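Local coordinates for protein single domain haemoglobin (Campylobacter jejuni, PDB 2WY4) that binds haem, seen here with cyanide in the ligand pocket, and probably binds oxygen and detoxifies nitric oxide as related bacterial globins do, at residues E71-V85 and I126-Y138. Residues are numbered along the deposited sequence; the frame is centred on the assembly and turned at random.
Sequences ENMRSFVDKVAITHV and IAKFYIDIEKKLY. With HEM (protoporphyrin IX containing Fe), chain B.
The Y130 ring is covered on one face by V77 CG1, a CH-pi contact 3.8 Å from the ring centroid. The haem vinyl carbon CBB lies over the opposite face, toward the rim, and V80 CG1 meets the ring edge. The H84 ring has V80 CG1 over one face, toward the rim, and the E134 carboxylate at its edge. E134 CG lies anti to the carbonyl carbon (chi1 -72°) and the chain runs extended to H84. H84 ND1 donates to E134 OE2 at 2.7 Å, nearly in the imidazole plane but 31° out of the carboxylate plane. H84 NE2 binds the haem iron at 2.1 Å, as the proximal histidine. Together these bonds help set the ring's rotation; that to E134 probably makes the imidazole a stronger electron donor. E134 OE1 is hydrogen-bonded to Y94. F129 presents its edge to V77 CG2 and E71 OE2. R74 grips E71 side-on in a salt bridge, NE to OE1 and NH2 to OE2. I133 fits as a knob among R74, V77, D78 and A81. The axes of 74-85 and 126-138 cross at -60°, 9.5 Å apart. Helix 94-109 flanks Y130 and H84 through Y94, while helix 51-65 packs on M73, F76 and I126.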
loop_
_atom_site.group_PDB
_atom_site.type_symbol
_atom_site.label_atom_id
_atom_site.label_comp_id
_atom_site.label_asym_id
_atom_site.label_seq_id
_atom_site.Cartn_x
_atom_site.Cartn_y
_atom_site.Cartn_z
ATOM N N GLU A 71 11.182 0.755 10.648
ATOM C CA GLU A 71 12.597 0.770 10.306
ATOM C C GLU A 71 13.058 -0.590 9.841
ATOM O O GLU A 71 14.046 -0.670 9.147
ATOM C CB GLU A 71 13.461 1.172 11.503
ATOM C CG GLU A 71 13.374 2.634 11.836
ATOM C CD GLU A 71 13.901 3.502 10.717
ATOM O OE1 GLU A 71 14.752 3.023 9.916
ATOM O OE2 GLU A 71 13.466 4.670 10.620
ATOM N N ASN A 72 12.391 -1.661 10.295
ATOM C CA ASN A 72 12.769 -3.028 9.907
ATOM C C ASN A 72 12.339 -3.388 8.530
ATOM O O ASN A 72 12.485 -4.542 8.133
ATOM C CB ASN A 72 12.252 -4.066 10.883
ATOM C CG ASN A 72 13.017 -4.049 12.177
ATOM O OD1 ASN A 72 14.146 -3.539 12.218
ATOM N ND2 ASN A 72 12.406 -4.578 13.256
ATOM N N MET A 73 11.806 -2.422 7.774
ATOM C CA MET A 73 11.601 -2.637 6.349
ATOM C C MET A 73 12.325 -1.586 5.530
ATOM O O MET A 73 12.078 -1.464 4.336
ATOM C CB MET A 73 10.142 -2.733 5.941
ATOM C CG MET A 73 9.370 -1.461 6.075
ATOM S SD MET A 73 7.659 -1.720 5.544
ATOM C CE MET A 73 6.983 -0.088 5.569
ATOM N N ARG A 74 13.278 -0.886 6.146
ATOM C CA ARG A 74 13.987 0.172 5.443
ATOM C C ARG A 74 14.690 -0.314 4.157
ATOM O O ARG A 74 14.620 0.332 3.094
ATOM C CB ARG A 74 14.973 0.883 6.363
ATOM C CG ARG A 74 15.723 2.032 5.678
ATOM C CD ARG A 74 16.540 2.866 6.627
ATOM N NE ARG A 74 15.658 3.763 7.349
ATOM C CZ ARG A 74 15.221 4.923 6.875
ATOM N NH1 ARG A 74 15.589 5.340 5.670
ATOM N NH2 ARG A 74 14.401 5.644 7.616
ATOM N N SER A 75 15.446 -1.407 4.258
ATOM C CA SER A 75 16.165 -1.865 3.058
ATOM C C SER A 75 15.196 -2.245 1.927
ATOM O O SER A 75 15.553 -2.160 0.762
ATOM C CB SER A 75 17.131 -3.021 3.331
ATOM O OG SER A 75 16.429 -4.176 3.726
ATOM N N PHE A 76 13.953 -2.584 2.265
ATOM C CA PHE A 76 12.950 -2.911 1.260
ATOM C C PHE A 76 12.412 -1.613 0.638
ATOM O O PHE A 76 12.382 -1.422 -0.567
ATOM C CB PHE A 76 11.782 -3.712 1.870
ATOM C CG PHE A 76 10.650 -3.942 0.911
ATOM C CD1 PHE A 76 10.783 -4.830 -0.111
ATOM C CD2 PHE A 76 9.462 -3.230 1.024
ATOM C CE1 PHE A 76 9.784 -5.020 -1.009
ATOM C CE2 PHE A 76 8.447 -3.451 0.127
ATOM C CZ PHE A 76 8.609 -4.330 -0.896
ATOM N N VAL A 77 11.987 -0.710 1.498
ATOM C CA VAL A 77 11.355 0.506 1.028
ATOM C C VAL A 77 12.306 1.377 0.227
ATOM O O VAL A 77 11.905 1.998 -0.759
ATOM C CB VAL A 77 10.735 1.284 2.194
ATOM C CG1 VAL A 77 10.254 2.675 1.759
ATOM C CG2 VAL A 77 9.588 0.504 2.772
ATOM N N ASP A 78 13.570 1.374 0.631
ATOM C CA ASP A 78 14.623 2.095 -0.099
ATOM C C ASP A 78 14.620 1.795 -1.562
ATOM O O ASP A 78 14.948 2.651 -2.400
ATOM C CB ASP A 78 16.020 1.620 0.352
ATOM C CG ASP A 78 16.511 2.367 1.503
ATOM O OD1 ASP A 78 15.828 3.358 1.875
ATOM O OD2 ASP A 78 17.552 2.068 2.103
ATOM N N LYS A 79 14.343 0.537 -1.869
ATOM C CA LYS A 79 14.357 0.096 -3.254
ATOM C C LYS A 79 13.086 0.467 -3.977
ATOM O O LYS A 79 13.139 0.869 -5.152
ATOM C CB LYS A 79 14.562 -1.405 -3.350
ATOM C CG LYS A 79 15.762 -1.909 -2.593
ATOM C CD LYS A 79 16.984 -1.039 -2.828
ATOM C CE LYS A 79 18.182 -1.533 -2.043
ATOM N NZ LYS A 79 18.028 -1.377 -0.544
ATOM N N VAL A 80 11.946 0.347 -3.297
ATOM C CA VAL A 80 10.692 0.743 -3.919
ATOM C C VAL A 80 10.727 2.257 -4.208
ATOM O O VAL A 80 10.277 2.695 -5.249
ATOM C CB VAL A 80 9.481 0.461 -3.030
ATOM C CG1 VAL A 80 8.225 0.956 -3.706
ATOM C CG2 VAL A 80 9.375 -1.043 -2.717
ATOM N N ALA A 81 11.327 3.033 -3.302
ATOM C CA ALA A 81 11.424 4.480 -3.476
ATOM C C ALA A 81 12.053 4.868 -4.807
ATOM O O ALA A 81 11.744 5.941 -5.344
ATOM C CB ALA A 81 12.225 5.022 -2.382
ATOM N N ILE A 82 12.969 4.049 -5.332
ATOM C CA ILE A 82 13.607 4.389 -6.581
ATOM C C ILE A 82 12.578 4.386 -7.700
ATOM O O ILE A 82 12.540 5.278 -8.557
ATOM C CB ILE A 82 14.706 3.385 -6.893
ATOM C CG1 ILE A 82 15.833 3.493 -5.860
ATOM C CG2 ILE A 82 15.257 3.579 -8.305
ATOM C CD1 ILE A 82 16.766 2.284 -5.918
ATOM N N THR A 83 11.707 3.395 -7.686
ATOM C CA THR A 83 10.666 3.330 -8.704
ATOM C C THR A 83 9.723 4.513 -8.585
ATOM O O THR A 83 9.431 5.213 -9.558
ATOM C CB THR A 83 9.868 2.042 -8.520
ATOM O OG1 THR A 83 10.719 0.942 -8.843
ATOM C CG2 THR A 83 8.673 1.978 -9.462
ATOM N N HIS A 84 9.282 4.762 -7.368
ATOM C CA HIS A 84 8.345 5.849 -7.123
ATOM C C HIS A 84 8.912 7.213 -7.534
ATOM O O HIS A 84 8.246 7.974 -8.233
ATOM C CB HIS A 84 7.998 5.861 -5.647
ATOM C CG HIS A 84 7.000 4.819 -5.234
ATOM N ND1 HIS A 84 6.679 4.583 -3.910
ATOM C CD2 HIS A 84 6.241 3.966 -5.962
ATOM C CE1 HIS A 84 5.737 3.653 -3.849
ATOM N NE2 HIS A 84 5.472 3.248 -5.081
ATOM N N VAL A 85 10.122 7.529 -7.073
ATOM C CA VAL A 85 10.712 8.816 -7.440
ATOM C C VAL A 85 10.922 8.911 -8.955
ATOM O O VAL A 85 10.592 9.937 -9.569
ATOM C CB VAL A 85 11.984 9.081 -6.635
ATOM C CG1 VAL A 85 12.744 10.268 -7.208
ATOM C CG2 VAL A 85 11.591 9.323 -5.157
ATOM N N ILE A 126 2.529 4.058 7.363
ATOM C CA ILE A 126 3.268 3.415 6.279
ATOM C C ILE A 126 3.551 4.454 5.204
ATOM O O ILE A 126 4.667 4.603 4.727
ATOM C CB ILE A 126 2.420 2.274 5.735
ATOM C CG1 ILE A 126 2.285 1.171 6.753
ATOM C CG2 ILE A 126 3.060 1.701 4.487
ATOM C CD1 ILE A 126 1.184 0.197 6.429
ATOM N N ALA A 127 2.538 5.238 4.874
ATOM C CA ALA A 127 2.698 6.276 3.891
ATOM C C ALA A 127 3.769 7.260 4.306
ATOM O O ALA A 127 4.568 7.664 3.482
ATOM C CB ALA A 127 1.393 6.988 3.630
ATOM N N LYS A 128 3.756 7.675 5.569
ATOM C CA LYS A 128 4.748 8.617 6.043
ATOM C C LYS A 128 6.161 8.059 5.887
ATOM O O LYS A 128 7.086 8.779 5.523
ATOM C CB LYS A 128 4.481 8.973 7.507
ATOM C CG LYS A 128 5.593 9.813 8.130
ATOM C CD LYS A 128 5.232 10.179 9.563
ATOM C CE LYS A 128 6.025 11.361 10.076
ATOM N NZ LYS A 128 7.463 11.233 9.859
ATOM N N PHE A 129 6.333 6.773 6.195
ATOM C CA PHE A 129 7.642 6.142 6.036
ATOM C C PHE A 129 8.144 6.200 4.587
ATOM O O PHE A 129 9.314 6.547 4.348
ATOM C CB PHE A 129 7.566 4.703 6.535
ATOM C CG PHE A 129 8.897 4.038 6.713
ATOM C CD1 PHE A 129 9.728 4.371 7.748
ATOM C CD2 PHE A 129 9.313 3.077 5.814
ATOM C CE1 PHE A 129 10.943 3.741 7.920
ATOM C CE2 PHE A 129 10.549 2.463 5.950
ATOM C CZ PHE A 129 11.361 2.798 6.995
ATOM N N TYR A 130 7.274 5.888 3.630
ATOM C CA TYR A 130 7.640 5.966 2.218
ATOM C C TYR A 130 7.899 7.414 1.792
ATOM O O TYR A 130 8.924 7.730 1.157
ATOM C CB TYR A 130 6.534 5.401 1.334
ATOM C CG TYR A 130 6.557 3.904 1.125
ATOM C CD1 TYR A 130 6.184 3.046 2.128
ATOM C CD2 TYR A 130 6.946 3.363 -0.105
ATOM C CE1 TYR A 130 6.192 1.684 1.943
ATOM C CE2 TYR A 130 6.977 2.010 -0.287
ATOM C CZ TYR A 130 6.606 1.157 0.719
ATOM O OH TYR A 130 6.680 -0.195 0.466
ATOM N N ILE A 131 6.983 8.311 2.166
ATOM C CA ILE A 131 7.107 9.730 1.801
ATOM C C ILE A 131 8.432 10.318 2.262
ATOM O O ILE A 131 9.099 11.041 1.512
ATOM C CB ILE A 131 5.932 10.541 2.405
ATOM C CG1 ILE A 131 4.611 10.215 1.689
ATOM C CG2 ILE A 131 6.175 12.045 2.294
ATOM C CD1 ILE A 131 3.358 10.658 2.461
ATOM N N ASP A 132 8.810 10.020 3.494
ATOM C CA ASP A 132 10.030 10.622 4.051
ATOM C C ASP A 132 11.284 10.148 3.333
ATOM O O ASP A 132 12.214 10.934 3.073
ATOM C CB ASP A 132 10.165 10.380 5.564
ATOM C CG ASP A 132 9.140 11.172 6.405
ATOM O OD1 ASP A 132 8.456 12.085 5.880
ATOM O OD2 ASP A 132 8.925 10.902 7.601
ATOM N N ILE A 133 11.325 8.866 2.986
ATOM C CA ILE A 133 12.460 8.320 2.250
ATOM C C ILE A 133 12.519 8.928 0.837
ATOM O O ILE A 133 13.594 9.333 0.365
ATOM C CB ILE A 133 12.381 6.760 2.198
ATOM C CG1 ILE A 133 12.787 6.182 3.546
ATOM C CG2 ILE A 133 13.242 6.158 1.107
ATOM C CD1 ILE A 133 12.599 4.709 3.693
ATOM N N GLU A 134 11.357 9.013 0.189
ATOM C CA GLU A 134 11.256 9.578 -1.132
ATOM C C GLU A 134 11.581 11.079 -1.150
ATOM O O GLU A 134 12.227 11.570 -2.071
ATOM C CB GLU A 134 9.884 9.235 -1.732
ATOM C CG GLU A 134 9.839 7.741 -2.086
ATOM C CD GLU A 134 8.451 7.156 -2.272
ATOM O OE1 GLU A 134 7.486 7.926 -2.502
ATOM O OE2 GLU A 134 8.325 5.908 -2.228
ATOM N N LYS A 135 11.152 11.795 -0.121
ATOM C CA LYS A 135 11.457 13.223 -0.027
ATOM C C LYS A 135 12.955 13.422 -0.057
ATOM O O LYS A 135 13.452 14.319 -0.750
ATOM C CB LYS A 135 10.852 13.822 1.244
ATOM C CG LYS A 135 9.460 14.362 1.077
ATOM C CD LYS A 135 8.935 14.943 2.391
ATOM C CE LYS A 135 9.734 16.152 2.836
ATOM N NZ LYS A 135 9.101 16.839 4.016
ATOM N N LYS A 136 13.683 12.599 0.698
ATOM C CA LYS A 136 15.139 12.665 0.692
ATOM C C LYS A 136 15.671 12.412 -0.699
ATOM O O LYS A 136 16.593 13.090 -1.141
ATOM C CB LYS A 136 15.762 11.666 1.667
ATOM C CG LYS A 136 15.717 12.111 3.105
ATOM C CD LYS A 136 16.667 11.286 3.966
ATOM C CE LYS A 136 16.282 11.328 5.442
ATOM N NZ LYS A 136 16.297 12.697 6.039
ATOM N N LEU A 137 15.116 11.432 -1.410
ATOM C CA LEU A 137 15.592 11.173 -2.770
ATOM C C LEU A 137 15.383 12.347 -3.683
ATOM O O LEU A 137 16.239 12.691 -4.476
ATOM C CB LEU A 137 14.911 9.949 -3.390
ATOM C CG LEU A 137 15.565 8.639 -3.048
ATOM C CD1 LEU A 137 14.831 7.530 -3.817
ATOM C CD2 LEU A 137 17.057 8.638 -3.387
ATOM N N TYR A 138 14.223 12.977 -3.581
ATOM C CA TYR A 138 13.942 14.126 -4.410
ATOM C C TYR A 138 14.864 15.303 -4.067
ATOM O O TYR A 138 15.247 16.063 -4.938
ATOM C CB TYR A 138 12.507 14.582 -4.191
ATOM C CG TYR A 138 11.456 13.850 -4.999
ATOM C CD1 TYR A 138 11.442 13.927 -6.388
ATOM C CD2 TYR A 138 10.464 13.109 -4.373
ATOM C CE1 TYR A 138 10.479 13.288 -7.132
ATOM C CE2 TYR A 138 9.472 12.475 -5.127
ATOM C CZ TYR A 138 9.501 12.557 -6.500
ATOM O OH TYR A 138 8.555 11.933 -7.267
HETATM C CHA HEM B . 5.454 0.441 -7.876
HETATM C CHB HEM B . 4.409 -0.284 -3.238
HETATM C CHC HEM B . 2.275 4.034 -3.085
HETATM C CHD HEM B . 2.765 4.445 -7.896
HETATM C C1A HEM B . 5.438 -0.093 -6.643
HETATM C C2A HEM B . 6.032 -1.330 -6.232
HETATM C C3A HEM B . 5.735 -1.559 -4.939
HETATM C C4A HEM B . 4.921 -0.435 -4.517
HETATM C CMA HEM B . 6.187 -2.755 -4.088
HETATM C CAA HEM B . 6.890 -2.232 -7.152
HETATM C CBA HEM B . 8.178 -1.531 -7.590
HETATM C CGA HEM B . 9.411 -1.783 -6.785
HETATM O O1A HEM B . 9.446 -2.754 -5.983
HETATM O O2A HEM B . 10.414 -1.016 -7.007
HETATM C C1B HEM B . 3.711 0.812 -2.805
HETATM C C2B HEM B . 3.246 1.015 -1.481
HETATM C C3B HEM B . 2.655 2.221 -1.437
HETATM C C4B HEM B . 2.735 2.805 -2.730
HETATM C CMB HEM B . 3.337 -0.011 -0.359
HETATM C CAB HEM B . 1.939 2.923 -0.275
HETATM C CBB HEM B . 2.440 2.940 0.947
HETATM C C1C HEM B . 2.251 4.575 -4.348
HETATM C C2C HEM B . 1.759 5.840 -4.768
HETATM C C3C HEM B . 1.888 5.910 -6.076
HETATM C C4C HEM B . 2.441 4.676 -6.572
HETATM C CMC HEM B . 1.248 6.934 -3.817
HETATM C CAC HEM B . 1.490 7.090 -6.947
HETATM C CBC HEM B . 0.573 6.911 -7.907
HETATM C C1D HEM B . 3.552 3.385 -8.303
HETATM C C2D HEM B . 3.909 3.184 -9.655
HETATM C C3D HEM B . 4.750 1.958 -9.695
HETATM C C4D HEM B . 4.826 1.543 -8.334
HETATM C CMD HEM B . 3.525 4.062 -10.825
HETATM C CAD HEM B . 5.372 1.272 -10.899
HETATM C CBD HEM B . 4.557 0.021 -11.212
HETATM C CGD HEM B . 4.853 -0.583 -12.552
HETATM O O1D HEM B . 3.888 -0.913 -13.251
HETATM O O2D HEM B . 6.063 -0.743 -12.865
HETATM N NA HEM B . 4.745 0.451 -5.583
HETATM N NB HEM B . 3.404 1.922 -3.551
HETATM N NC HEM B . 2.669 3.877 -5.472
HETATM N ND HEM B . 4.094 2.391 -7.521
HETATM FE FE HEM B . 3.747 2.161 -5.531
#